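Local coordinates for putative peptidase (Parabacteroides merdae, PDB 4L8K), which is probably a serine peptidase of family S41, hydrolysing peptide bonds in substrates that are not identified, at residues 21-26 against 62-67; 68-71 against 76-79; 101-106 against 111-116. One frame throughout, in Å; residues are numbered along the deposited sequence.

Contact 1: residues 21-26 against 62-67; sequences ENYCFF and AEVKDG
Tyr23 reaches across to the loop 62-67 and donates its hydroxyl to the carboxylate of Asp66, with OH 2.8 Å from OD2. The acceptor oxygen sits at the edge of the tyrosine ring and near the ring plane, whereas the hydroxyl meets the carboxylate from above, 43° out of its plane; ring and carboxylate are turned 62° against each other. Val64 comes in beside this bond. Its CG2 branch lies 3.6 Å from Tyr23 OH and 3.8 Å from Tyr23 CZ, so a methyl group packs against the phenol end next to the polar link. The other branch, CG1, turns to Phe26 and stops 3.9 Å from its CE1. One valine thus fills the angle between two aromatic rings, which also pack on each other: CD2 of Tyr23 stands 3.7 Å above the plane of the Phe26 ring, over its centre.

The tyrosine can reach Asp66 because its CG is anti to the backbone N (chi1 -169°), just where the chain abandons helical geometry. On the far side, Asp66 is itself fixed by what follows it. OD1 accepts the backbone N-H of His68, an Asx turn, and OD2 takes a second hydrogen bond from Thr69 OG1. This buried carboxylate therefore has partners on both oxygens, and its OD2 is gripped by two hydroxyl groups.

Val64 also rests on Trp33 of helix 33-43, and the Phe26 ring meets Trp33 and His190. Phe265 of strand 262-266 meets the Tyr23 ring edge-to-face. The contact consequently joins the chain leaving helix 8-22 to the loop that runs from helix 50-61 to strand 70-72, with helix 33-43 against Val64 and Phe26 and strand 262-266 against Tyr23.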
ATOM      1  N   GLU A  21     -10.487  -8.382 -20.739  1.00 33.84           N
ATOM      2  CA  GLU A  21      -9.942  -7.271 -21.501  1.00 34.01           C
ATOM      3  C   GLU A  21      -9.214  -6.214 -20.677  1.00 37.81           C
ATOM      4  O   GLU A  21      -8.383  -5.503 -21.253  1.00 39.15           O
ATOM      5  CB  GLU A  21     -11.071  -6.600 -22.303  1.00 36.25           C
ATOM      6  CG  GLU A  21     -11.726  -7.565 -23.294  1.00 44.41           C
ATOM      7  CD  GLU A  21     -12.938  -7.098 -24.076  1.00 58.97           C
ATOM      8  OE1 GLU A  21     -13.483  -6.007 -23.786  1.00 48.91           O
ATOM      9  OE2 GLU A  21     -13.361  -7.856 -24.978  1.00 61.45           O
ATOM     10  N   ASN A  22      -9.515  -6.078 -19.360  1.00 33.36           N
ATOM     11  CA  ASN A  22      -8.939  -4.998 -18.535  1.00 31.50           C
ATOM     12  C   ASN A  22      -8.072  -5.454 -17.356  1.00 33.03           C
ATOM     13  O   ASN A  22      -7.261  -4.646 -16.884  1.00 33.00           O
ATOM     14  CB  ASN A  22     -10.046  -4.088 -18.011  1.00 32.25           C
ATOM     15  CG  ASN A  22     -10.886  -3.508 -19.115  1.00 45.41           C
ATOM     16  OD1 ASN A  22     -10.498  -2.554 -19.786  1.00 42.32           O
ATOM     17  ND2 ASN A  22     -12.030  -4.116 -19.368  1.00 34.35           N
ATOM     18  N   TYR A  23      -8.222  -6.702 -16.873  1.00 29.57           N
ATOM     19  CA  TYR A  23      -7.413  -7.203 -15.744  1.00 29.59           C
ATOM     20  C   TYR A  23      -5.941  -7.305 -16.192  1.00 35.60           C
ATOM     21  O   TYR A  23      -5.651  -7.861 -17.253  1.00 36.77           O
ATOM     22  CB  TYR A  23      -7.959  -8.537 -15.201  1.00 30.52           C
ATOM     23  CG  TYR A  23      -7.326  -8.944 -13.893  1.00 30.25           C
ATOM     24  CD1 TYR A  23      -7.666  -8.304 -12.702  1.00 30.68           C
ATOM     25  CD2 TYR A  23      -6.344  -9.932 -13.848  1.00 30.70           C
ATOM     26  CE1 TYR A  23      -7.066  -8.658 -11.495  1.00 28.67           C
ATOM     27  CE2 TYR A  23      -5.730 -10.286 -12.645  1.00 30.28           C
ATOM     28  CZ  TYR A  23      -6.097  -9.646 -11.473  1.00 33.20           C
ATOM     29  OH  TYR A  23      -5.500  -9.979 -10.286  1.00 37.66           O
ATOM     30  N   CYS A  24      -5.033  -6.699 -15.415  1.00 33.42           N
ATOM     31  CA  CYS A  24      -3.616  -6.530 -15.763  1.00 34.79           C
ATOM     32  C   CYS A  24      -2.675  -7.637 -15.296  1.00 36.12           C
ATOM     33  O   CYS A  24      -1.516  -7.610 -15.726  1.00 35.70           O
ATOM     34  CB  CYS A  24      -3.114  -5.188 -15.233  1.00 35.14           C
ATOM     35  SG  CYS A  24      -4.053  -3.756 -15.801  1.00 39.67           S
ATOM     36  N   PHE A  25      -3.111  -8.570 -14.412  1.00 28.98           N
ATOM     37  CA  PHE A  25      -2.136  -9.471 -13.818  1.00 27.08           C
ATOM     38  C   PHE A  25      -2.353 -10.956 -14.054  1.00 32.18           C
ATOM     39  O   PHE A  25      -1.828 -11.760 -13.281  1.00 31.94           O
ATOM     40  CB  PHE A  25      -2.056  -9.165 -12.304  1.00 27.19           C
ATOM     41  CG  PHE A  25      -1.772  -7.696 -12.055  1.00 26.99           C
ATOM     42  CD1 PHE A  25      -0.510  -7.155 -12.322  1.00 28.77           C
ATOM     43  CD2 PHE A  25      -2.791  -6.833 -11.662  1.00 26.85           C
ATOM     44  CE1 PHE A  25      -0.257  -5.787 -12.128  1.00 28.76           C
ATOM     45  CE2 PHE A  25      -2.550  -5.462 -11.515  1.00 27.98           C
ATOM     46  CZ  PHE A  25      -1.282  -4.950 -11.734  1.00 26.31           C
ATOM     47  N   PHE A  26      -2.980 -11.333 -15.179  1.00 31.12           N
ATOM     48  CA  PHE A  26      -3.217 -12.743 -15.530  1.00 32.65           C
ATOM     49  C   PHE A  26      -1.922 -13.585 -15.622  1.00 40.40           C
ATOM     50  O   PHE A  26      -1.939 -14.747 -15.219  1.00 40.02           O
ATOM     51  CB  PHE A  26      -4.001 -12.863 -16.851  1.00 34.19           C
ATOM     52  CG  PHE A  26      -5.475 -12.587 -16.717  1.00 33.90           C
ATOM     53  CD1 PHE A  26      -6.254 -13.299 -15.812  1.00 35.69           C
ATOM     54  CD2 PHE A  26      -6.099 -11.645 -17.527  1.00 35.32           C
ATOM     55  CE1 PHE A  26      -7.623 -13.052 -15.701  1.00 35.34           C
ATOM     56  CE2 PHE A  26      -7.472 -11.409 -17.422  1.00 37.41           C
ATOM     57  CZ  PHE A  26      -8.226 -12.124 -16.521  1.00 34.51           C
ATOM     58  N   ALA A  62     -12.629 -14.413  -7.322  1.00 22.95           N
ATOM     59  CA  ALA A  62     -11.674 -14.937  -6.338  1.00 22.56           C
ATOM     60  C   ALA A  62     -10.701 -15.973  -6.964  1.00 26.97           C
ATOM     61  O   ALA A  62      -9.694 -16.304  -6.351  1.00 27.18           O
ATOM     62  CB  ALA A  62     -12.406 -15.524  -5.147  1.00 21.84           C
ATOM     63  N   GLU A  63     -10.966 -16.425  -8.198  1.00 25.25           N
ATOM     64  CA  GLU A  63     -10.068 -17.340  -8.928  1.00 26.02           C
ATOM     65  C   GLU A  63      -8.686 -16.707  -9.166  1.00 29.70           C
ATOM     66  O   GLU A  63      -7.694 -17.430  -9.215  1.00 30.21           O
ATOM     67  CB  GLU A  63     -10.675 -17.777 -10.272  1.00 28.42           C
ATOM     68  CG  GLU A  63     -11.926 -18.646 -10.135  1.00 30.02           C
ATOM     69  CD  GLU A  63     -11.720 -20.127  -9.870  1.00 39.78           C
ATOM     70  OE1 GLU A  63     -10.623 -20.656 -10.176  1.00 41.88           O
ATOM     71  OE2 GLU A  63     -12.692 -20.774  -9.418  1.00 35.23           O
ATOM     72  N   VAL A  64      -8.617 -15.368  -9.293  1.00 26.44           N
ATOM     73  CA  VAL A  64      -7.342 -14.670  -9.492  1.00 25.47           C
ATOM     74  C   VAL A  64      -6.682 -14.331  -8.137  1.00 28.77           C
ATOM     75  O   VAL A  64      -5.624 -13.727  -8.147  1.00 28.38           O
ATOM     76  CB  VAL A  64      -7.399 -13.426 -10.433  1.00 28.49           C
ATOM     77  CG1 VAL A  64      -7.838 -13.822 -11.839  1.00 29.26           C
ATOM     78  CG2 VAL A  64      -8.265 -12.297  -9.866  1.00 26.78           C
ATOM     79  N   LYS A  65      -7.287 -14.716  -6.985  1.00 25.98           N
ATOM     80  CA  LYS A  65      -6.718 -14.531  -5.634  1.00 24.71           C
ATOM     81  C   LYS A  65      -6.095 -13.147  -5.455  1.00 28.51           C
ATOM     82  O   LYS A  65      -4.905 -13.019  -5.137  1.00 27.69           O
ATOM     83  CB  LYS A  65      -5.670 -15.630  -5.361  1.00 27.19           C
ATOM     84  CG  LYS A  65      -6.270 -17.031  -5.393  1.00 31.64           C
ATOM     85  CD  LYS A  65      -5.176 -18.069  -5.287  1.00 38.47           C
ATOM     86  CE  LYS A  65      -5.676 -19.489  -5.424  1.00 51.25           C
ATOM     87  NZ  LYS A  65      -6.624 -19.864  -4.340  1.00 66.92           N
ATOM     88  N   ASP A  66      -6.921 -12.104  -5.677  1.00 24.57           N
ATOM     89  CA  ASP A  66      -6.485 -10.722  -5.663  1.00 22.52           C
ATOM     90  C   ASP A  66      -7.264  -9.890  -4.621  1.00 25.43           C
ATOM     91  O   ASP A  66      -8.481  -9.681  -4.758  1.00 23.56           O
ATOM     92  CB  ASP A  66      -6.659 -10.151  -7.084  1.00 24.06           C
ATOM     93  CG  ASP A  66      -6.213  -8.725  -7.262  1.00 30.07           C
ATOM     94  OD1 ASP A  66      -5.704  -8.134  -6.284  1.00 29.67           O
ATOM     95  OD2 ASP A  66      -6.363  -8.199  -8.375  1.00 33.42           O
ATOM     96  N   GLY A  67      -6.522  -9.357  -3.638  1.00 21.03           N
ATOM     97  CA  GLY A  67      -7.084  -8.536  -2.569  1.00 19.66           C
ATOM     98  C   GLY A  67      -7.572  -7.198  -3.072  1.00 22.27           C
ATOM     99  O   GLY A  67      -8.308  -6.507  -2.376  1.00 21.20           O
TER

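Contact 2: residues 68-71 against 76-79; sequences HTNL and DMSR. With PO4 (phosphate ion), chain E.
Leu71 and Ser78 face each other across a chain reversal at the edge of a small antiparallel sheet, where strand 70-72 is an outermost strand and segment 76-79 runs back past it. Ser78 N donates to Leu71 O over 2.8 Å. The second bond between the two residues uses the serine side chain: Leu71 N is met by the hydroxyl, OG, at 3.1 Å. With chi1 at 86°, OG lies between the backbone N and the carbonyl carbon of its own residue, facing the strand, and it also touches Leu71 CB.

The carbonyl of Ser78 is taken by a side chain. Asn70 ND2 approaches Ser78 O on a lone pair at 2.9 Å, with that oxygen close to the amide plane, and Arg79 CB packs beside ND2. On this edge two side chains thus supplement the backbone bond; on the strand's other edge, the Asn70 backbone bonds to Arg264 of strand 262-266. Replacing Asn70 with a leucine would probably leave Ser78 O without its side-chain donor, reducing the tie there to the backbone bond and the serine hydroxyl.

Arg79 folds back along its own segment, bent at chi2. Its NH1 hydrogen-bonds Met77 O at 2.8 Å, almost in line with the carbonyl bond, and forms a salt bridge with Asp76 OD1, the hydrogen bond in it being weak. The side chain of Met77, a selenomethionine, passes to one side of the Asn70 amide plane, CG lying 3.9 Å from Asn70 CB.

Just ahead of the strand, His68 ND1 donates over 2.7 Å to O4 of a phosphate ion, probably from the crystallisation liquor, which is also hydrogen-bonded to Ser223, Ser249, Gly250, Arg264 and Ser266. Gly246 O receives His68 NE2.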
ATOM      1  N   HIS A  68      -7.189  -6.837  -4.298  1.00 20.33           N
ATOM      2  CA  HIS A  68      -7.561  -5.561  -4.910  1.00 20.43           C
ATOM      3  C   HIS A  68      -8.765  -5.687  -5.830  1.00 22.91           C
ATOM      4  O   HIS A  68      -9.223  -4.671  -6.317  1.00 23.99           O
ATOM      5  CB  HIS A  68      -6.342  -4.924  -5.630  1.00 21.51           C
ATOM      6  CG  HIS A  68      -5.315  -4.507  -4.619  1.00 24.42           C
ATOM      7  ND1 HIS A  68      -5.461  -3.330  -3.894  1.00 26.07           N
ATOM      8  CD2 HIS A  68      -4.297  -5.220  -4.079  1.00 25.71           C
ATOM      9  CE1 HIS A  68      -4.478  -3.329  -2.998  1.00 24.63           C
ATOM     10  NE2 HIS A  68      -3.745  -4.436  -3.075  1.00 24.83           N
ATOM     11  N   THR A  69      -9.307  -6.898  -6.016  1.00 19.18           N
ATOM     12  CA  THR A  69     -10.461  -7.153  -6.873  1.00 19.99           C
ATOM     13  C   THR A  69     -11.717  -7.343  -6.023  1.00 22.93           C
ATOM     14  O   THR A  69     -11.699  -8.116  -5.057  1.00 21.62           O
ATOM     15  CB  THR A  69     -10.191  -8.357  -7.808  1.00 27.99           C
ATOM     16  OG1 THR A  69      -9.191  -7.970  -8.747  1.00 27.97           O
ATOM     17  CG2 THR A  69     -11.432  -8.822  -8.568  1.00 18.74           C
ATOM     18  N   ASN A  70     -12.813  -6.645  -6.406  1.00 20.16           N
ATOM     19  CA  ASN A  70     -14.108  -6.730  -5.719  1.00 20.85           C
ATOM     20  C   ASN A  70     -15.293  -6.604  -6.674  1.00 25.63           C
ATOM     21  O   ASN A  70     -15.248  -5.838  -7.633  1.00 28.21           O
ATOM     22  CB  ASN A  70     -14.233  -5.615  -4.649  1.00 23.27           C
ATOM     23  CG  ASN A  70     -13.078  -5.564  -3.676  1.00 41.22           C
ATOM     24  OD1 ASN A  70     -12.114  -4.819  -3.873  1.00 35.04           O
ATOM     25  ND2 ASN A  70     -13.127  -6.381  -2.630  1.00 25.22           N
ATOM     26  N   LEU A  71     -16.371  -7.313  -6.361  1.00 21.21           N
ATOM     27  CA  LEU A  71     -17.661  -7.213  -7.043  1.00 19.99           C
ATOM     28  C   LEU A  71     -18.575  -6.487  -6.066  1.00 24.53           C
ATOM     29  O   LEU A  71     -18.667  -6.907  -4.908  1.00 25.50           O
ATOM     30  CB  LEU A  71     -18.228  -8.594  -7.453  1.00 18.97           C
ATOM     31  CG  LEU A  71     -19.555  -8.586  -8.241  1.00 22.49           C
ATOM     32  CD1 LEU A  71     -19.392  -7.963  -9.633  1.00 22.76           C
ATOM     33  CD2 LEU A  71     -20.098 -10.006  -8.378  1.00 23.03           C
ATOM     34  N   ASP A  76     -24.037  -6.457  -1.031  1.00 19.94           N
ATOM     35  CA  ASP A  76     -22.752  -7.001  -0.584  1.00 19.34           C
ATOM     36  C   ASP A  76     -21.609  -6.600  -1.489  1.00 23.40           C
ATOM     37  O   ASP A  76     -21.801  -6.059  -2.569  1.00 22.17           O
ATOM     38  CB  ASP A  76     -22.781  -8.560  -0.472  1.00 21.67           C
ATOM     39  CG  ASP A  76     -21.753  -9.168   0.500  1.00 32.37           C
ATOM     40  OD1 ASP A  76     -21.024  -8.395   1.173  1.00 29.38           O
ATOM     41  OD2 ASP A  76     -21.681 -10.406   0.586  1.00 41.71           O
HETATM   42  N   MSE A  77     -20.403  -6.868  -1.011  1.00 20.71           N
HETATM   43  CA  MSE A  77     -19.158  -6.684  -1.727  1.00 20.97           C
HETATM   44  C   MSE A  77     -18.359  -7.980  -1.600  1.00 24.84           C
HETATM   45  O   MSE A  77     -18.134  -8.467  -0.483  1.00 20.72           O
HETATM   46  CB  MSE A  77     -18.368  -5.494  -1.180  1.00 22.02           C
HETATM   47  CG  MSE A  77     -17.133  -5.203  -2.008  1.00 28.16           C
HETATM   48 SE   MSE A  77     -16.067  -3.786  -1.268  0.75 33.35          SE
HETATM   49  CE  MSE A  77     -15.318  -4.679   0.070  1.00 27.78           C
ATOM     50  N   SER A  78     -18.001  -8.567  -2.743  1.00 22.01           N
ATOM     51  CA  SER A  78     -17.194  -9.785  -2.747  1.00 21.44           C
ATOM     52  C   SER A  78     -15.743  -9.390  -2.512  1.00 23.13           C
ATOM     53  O   SER A  78     -15.338  -8.278  -2.852  1.00 21.45           O
ATOM     54  CB  SER A  78     -17.361 -10.573  -4.046  1.00 21.28           C
ATOM     55  OG  SER A  78     -16.483 -10.134  -5.066  1.00 26.98           O
ATOM     56  N   ARG A  79     -14.976 -10.276  -1.895  1.00 20.20           N
ATOM     57  CA  ARG A  79     -13.573  -9.982  -1.606  1.00 20.09           C
ATOM     58  C   ARG A  79     -12.747 -11.247  -1.459  1.00 25.09           C
ATOM     59  O   ARG A  79     -13.286 -12.313  -1.170  1.00 26.15           O
ATOM     60  CB  ARG A  79     -13.457  -9.132  -0.304  1.00 19.24           C
ATOM     61  CG  ARG A  79     -14.107  -9.784   0.948  1.00 22.13           C
ATOM     62  CD  ARG A  79     -15.438  -9.165   1.295  1.00 30.09           C
ATOM     63  NE  ARG A  79     -15.924  -9.631   2.593  1.00 32.79           N
ATOM     64  CZ  ARG A  79     -17.186  -9.534   3.016  1.00 38.57           C
ATOM     65  NH1 ARG A  79     -18.120  -9.011   2.233  1.00 22.86           N
ATOM     66  NH2 ARG A  79     -17.521  -9.952   4.228  1.00 19.59           N
TER
HETATM   67  P   PO4 E 401      -5.785  -0.160  -6.066  1.00 44.00           P
HETATM   68  O1  PO4 E 401      -5.539  -0.415  -7.542  1.00 49.01           O
HETATM   69  O2  PO4 E 401      -4.408  -0.029  -5.341  1.00 44.14           O
HETATM   70  O3  PO4 E 401      -6.608   1.146  -5.909  1.00 46.64           O
HETATM   71  O4  PO4 E 401      -6.550  -1.364  -5.467  1.00 44.92           O

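Contact 3: residues 101-106 against 111-116; sequences GTDYKI and KYKRLA
Lys111 runs its side chain obliquely past the ring of Tyr104. CB is 3.9 Å from Tyr104 CD1; one carbon further, CG comes to 3.7 Å from CE1. CD keeps the same 3.7 Å from CE1, and CE has moved on to the phenol end, 3.8 Å from Tyr104 OH. NZ follows beyond, near that hydroxyl. The match depends on a chain extended past CG, so that successive methylenes step along the ring from CD1 towards the oxygen.

This packing belongs to the beta hairpin of strands 105-107 and 110-115, whose first strand is an outermost member of the seven-stranded mixed sheet. Lys105 and Tyr112 form its antiparallel hydrogen-bonded pair: Lys105 N donates to Tyr112 O at 2.8 Å and Tyr112 N to Lys105 O at 2.9 Å. On their face of the sheet, Lys105 CB stands over the Tyr112 ring, 3.5 Å from its centroid and 19° off the normal, a CH-pi contact. The tyrosine also leans on Val123 of the next strand.

Further along, Lys113 rises extended to a salt bridge, its NZ 2.7 Å from Asp103 OD1 and on the syn side of the carboxylate. The same ammonium makes weak hydrogen bonds to the carbonyls of Tyr99 and Leu100, in helix 93-100. One lysine thus serves both an acidic side chain and a helix terminus, whose carbonyls, at the C-terminal end of the helix, would probably add to the attraction for its positive charge, while the other two lysines contribute mainly their hydrocarbon stems.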
ATOM      1  N   GLY A 101       1.168   8.084  23.773  1.00 22.53           N
ATOM      2  CA  GLY A 101       0.566   8.614  24.993  1.00 21.88           C
ATOM      3  C   GLY A 101      -0.596   9.552  24.701  1.00 27.99           C
ATOM      4  O   GLY A 101      -1.334   9.370  23.718  1.00 27.23           O
ATOM      5  N   THR A 102      -0.714  10.619  25.500  1.00 27.00           N
ATOM      6  CA  THR A 102      -1.766  11.615  25.314  1.00 27.44           C
ATOM      7  C   THR A 102      -1.184  12.978  24.916  1.00 31.06           C
ATOM      8  O   THR A 102      -1.941  13.866  24.524  1.00 31.58           O
ATOM      9  CB  THR A 102      -2.629  11.744  26.599  1.00 33.81           C
ATOM     10  OG1 THR A 102      -1.806  12.199  27.684  1.00 39.50           O
ATOM     11  CG2 THR A 102      -3.380  10.441  26.950  1.00 22.87           C
ATOM     12  N   ASP A 103       0.149  13.145  25.040  1.00 25.96           N
ATOM     13  CA  ASP A 103       0.844  14.412  24.808  1.00 25.27           C
ATOM     14  C   ASP A 103       1.543  14.479  23.425  1.00 27.45           C
ATOM     15  O   ASP A 103       2.427  15.323  23.219  1.00 28.60           O
ATOM     16  CB  ASP A 103       1.881  14.638  25.931  1.00 27.78           C
ATOM     17  CG  ASP A 103       2.900  13.511  26.078  1.00 42.38           C
ATOM     18  OD1 ASP A 103       2.696  12.428  25.448  1.00 41.89           O
ATOM     19  OD2 ASP A 103       3.848  13.671  26.890  1.00 49.71           O
ATOM     20  N   TYR A 104       1.159  13.602  22.489  1.00 21.55           N
ATOM     21  CA  TYR A 104       1.718  13.613  21.138  1.00 19.88           C
ATOM     22  C   TYR A 104       1.191  14.861  20.381  1.00 23.78           C
ATOM     23  O   TYR A 104       0.168  15.433  20.758  1.00 23.47           O
ATOM     24  CB  TYR A 104       1.379  12.324  20.387  1.00 19.60           C
ATOM     25  CG  TYR A 104      -0.108  12.093  20.193  1.00 20.07           C
ATOM     26  CD1 TYR A 104      -0.783  12.629  19.093  1.00 21.59           C
ATOM     27  CD2 TYR A 104      -0.839  11.322  21.098  1.00 19.13           C
ATOM     28  CE1 TYR A 104      -2.153  12.432  18.919  1.00 22.61           C
ATOM     29  CE2 TYR A 104      -2.208  11.115  20.934  1.00 18.83           C
ATOM     30  CZ  TYR A 104      -2.860  11.672  19.840  1.00 30.67           C
ATOM     31  OH  TYR A 104      -4.205  11.465  19.642  1.00 32.53           O
ATOM     32  N   LYS A 105       1.889  15.272  19.340  1.00 19.67           N
ATOM     33  CA  LYS A 105       1.501  16.458  18.588  1.00 20.57           C
ATOM     34  C   LYS A 105       0.698  16.064  17.367  1.00 24.64           C
ATOM     35  O   LYS A 105       0.895  14.968  16.841  1.00 22.21           O
ATOM     36  CB  LYS A 105       2.751  17.257  18.169  1.00 24.26           C
ATOM     37  CG  LYS A 105       3.861  17.403  19.221  1.00 32.83           C
ATOM     38  CD  LYS A 105       3.494  18.388  20.276  1.00 42.34           C
ATOM     39  CE  LYS A 105       4.709  18.738  21.089  1.00 53.76           C
ATOM     40  NZ  LYS A 105       4.348  19.578  22.258  1.00 70.91           N
ATOM     41  N   ILE A 106      -0.208  16.961  16.904  1.00 23.55           N
ATOM     42  CA  ILE A 106      -1.063  16.732  15.726  1.00 21.56           C
ATOM     43  C   ILE A 106      -0.769  17.807  14.668  1.00 25.22           C
ATOM     44  O   ILE A 106      -0.981  18.979  14.922  1.00 23.94           O
ATOM     45  CB  ILE A 106      -2.578  16.681  16.094  1.00 22.53           C
ATOM     46  CG1 ILE A 106      -2.874  15.482  17.007  1.00 21.78           C
ATOM     47  CG2 ILE A 106      -3.450  16.653  14.810  1.00 20.54           C
ATOM     48  CD1 ILE A 106      -4.252  15.532  17.731  1.00 26.64           C
ATOM     49  N   LYS A 111       0.465  12.285  13.511  1.00 16.98           N
ATOM     50  CA  LYS A 111       0.636  12.232  14.954  1.00 16.57           C
ATOM     51  C   LYS A 111       2.126  12.108  15.141  1.00 21.46           C
ATOM     52  O   LYS A 111       2.747  11.264  14.468  1.00 19.68           O
ATOM     53  CB  LYS A 111      -0.102  11.058  15.623  1.00 17.02           C
ATOM     54  CG  LYS A 111      -1.608  11.087  15.520  1.00 21.52           C
ATOM     55  CD  LYS A 111      -2.152   9.860  16.240  1.00 17.09           C
ATOM     56  CE  LYS A 111      -3.658   9.787  16.255  1.00 26.38           C
ATOM     57  NZ  LYS A 111      -4.097   8.485  16.860  1.00 29.16           N
ATOM     58  N   TYR A 112       2.741  12.970  15.981  1.00 18.27           N
ATOM     59  CA  TYR A 112       4.188  12.868  16.095  1.00 17.12           C
ATOM     60  C   TYR A 112       4.672  13.125  17.515  1.00 22.00           C
ATOM     61  O   TYR A 112       4.056  13.862  18.277  1.00 22.94           O
ATOM     62  CB  TYR A 112       4.910  13.742  15.053  1.00 16.39           C
ATOM     63  CG  TYR A 112       4.780  15.241  15.235  1.00 17.86           C
ATOM     64  CD1 TYR A 112       3.656  15.931  14.767  1.00 20.15           C
ATOM     65  CD2 TYR A 112       5.821  15.989  15.780  1.00 17.68           C
ATOM     66  CE1 TYR A 112       3.549  17.326  14.902  1.00 20.34           C
ATOM     67  CE2 TYR A 112       5.733  17.383  15.904  1.00 19.05           C
ATOM     68  CZ  TYR A 112       4.599  18.048  15.460  1.00 24.60           C
ATOM     69  OH  TYR A 112       4.540  19.421  15.608  1.00 24.28           O
ATOM     70  N   LYS A 113       5.768  12.469  17.876  1.00 19.83           N
ATOM     71  CA  LYS A 113       6.357  12.558  19.208  1.00 20.54           C
ATOM     72  C   LYS A 113       7.816  12.101  19.207  1.00 22.69           C
ATOM     73  O   LYS A 113       8.165  11.154  18.506  1.00 20.17           O
ATOM     74  CB  LYS A 113       5.542  11.671  20.179  1.00 23.31           C
ATOM     75  CG  LYS A 113       5.835  11.907  21.645  1.00 30.72           C
ATOM     76  CD  LYS A 113       5.055  10.974  22.507  1.00 32.64           C
ATOM     77  CE  LYS A 113       5.338  11.192  23.962  1.00 35.70           C
ATOM     78  NZ  LYS A 113       4.363  10.441  24.800  1.00 51.96           N
ATOM     79  N   ARG A 114       8.633  12.716  20.076  1.00 21.16           N
ATOM     80  CA  ARG A 114      10.028  12.307  20.261  1.00 21.02           C
ATOM     81  C   ARG A 114      10.080  11.120  21.236  1.00 23.76           C
ATOM     82  O   ARG A 114       9.420  11.131  22.284  1.00 23.38           O
ATOM     83  CB  ARG A 114      10.913  13.461  20.764  1.00 17.71           C
ATOM     84  CG  ARG A 114      11.112  14.532  19.723  1.00 15.88           C
ATOM     85  CD  ARG A 114      12.155  15.561  20.122  1.00 20.01           C
ATOM     86  NE  ARG A 114      11.918  16.148  21.441  1.00 23.08           N
ATOM     87  CZ  ARG A 114      11.858  17.456  21.681  1.00 38.15           C
ATOM     88  NH1 ARG A 114      11.972  18.328  20.685  1.00 26.15           N
ATOM     89  NH2 ARG A 114      11.699  17.900  22.916  1.00 23.38           N
ATOM     90  N   LEU A 115      10.872  10.110  20.879  1.00 17.87           N
ATOM     91  CA  LEU A 115      11.090   8.931  21.707  1.00 17.63           C
ATOM     92  C   LEU A 115      12.589   8.799  22.074  1.00 23.92           C
ATOM     93  O   LEU A 115      13.429   9.509  21.514  1.00 24.08           O
ATOM     94  CB  LEU A 115      10.608   7.654  20.950  1.00 16.87           C
ATOM     95  CG  LEU A 115       9.157   7.611  20.408  1.00 17.74           C
ATOM     96  CD1 LEU A 115       8.931   6.314  19.631  1.00 17.13           C
ATOM     97  CD2 LEU A 115       8.140   7.756  21.548  1.00 12.92           C
ATOM     98  N   ALA A 116      12.907   7.860  22.997  1.00 20.62           N
ATOM     99  CA  ALA A 116      14.245   7.481  23.438  1.00 19.43           C
ATOM    100  C   ALA A 116      15.116   8.710  23.847  1.00 26.66           C
ATOM    101  O   ALA A 116      16.127   9.038  23.191  1.00 27.71           O
ATOM    102  CB  ALA A 116      14.931   6.680  22.335  1.00 19.68           C
TER

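How the contacts relate
From the N terminus, contact 1 comes first: it brings the end of helix 8-22 against residues 62-67 and so closes a long loop containing helices 33-43 and 50-61. The chain continues directly into contact 2, a short reversal that brings residues 76-79 back beside strand 70-72. The two touch where Tyr23 CE1 lies 3.5 Å from Thr69 OG1. After helices 82-85 and 93-100 comes contact 3, a local hairpin at the edge of the seven-stranded sheet, its centre about 41 Å from that of contact 1. The three follow in series, neither nesting nor crossing: the first two lie by strand 70-72, which pairs with strand 262-266, the third at the border of the large sheet.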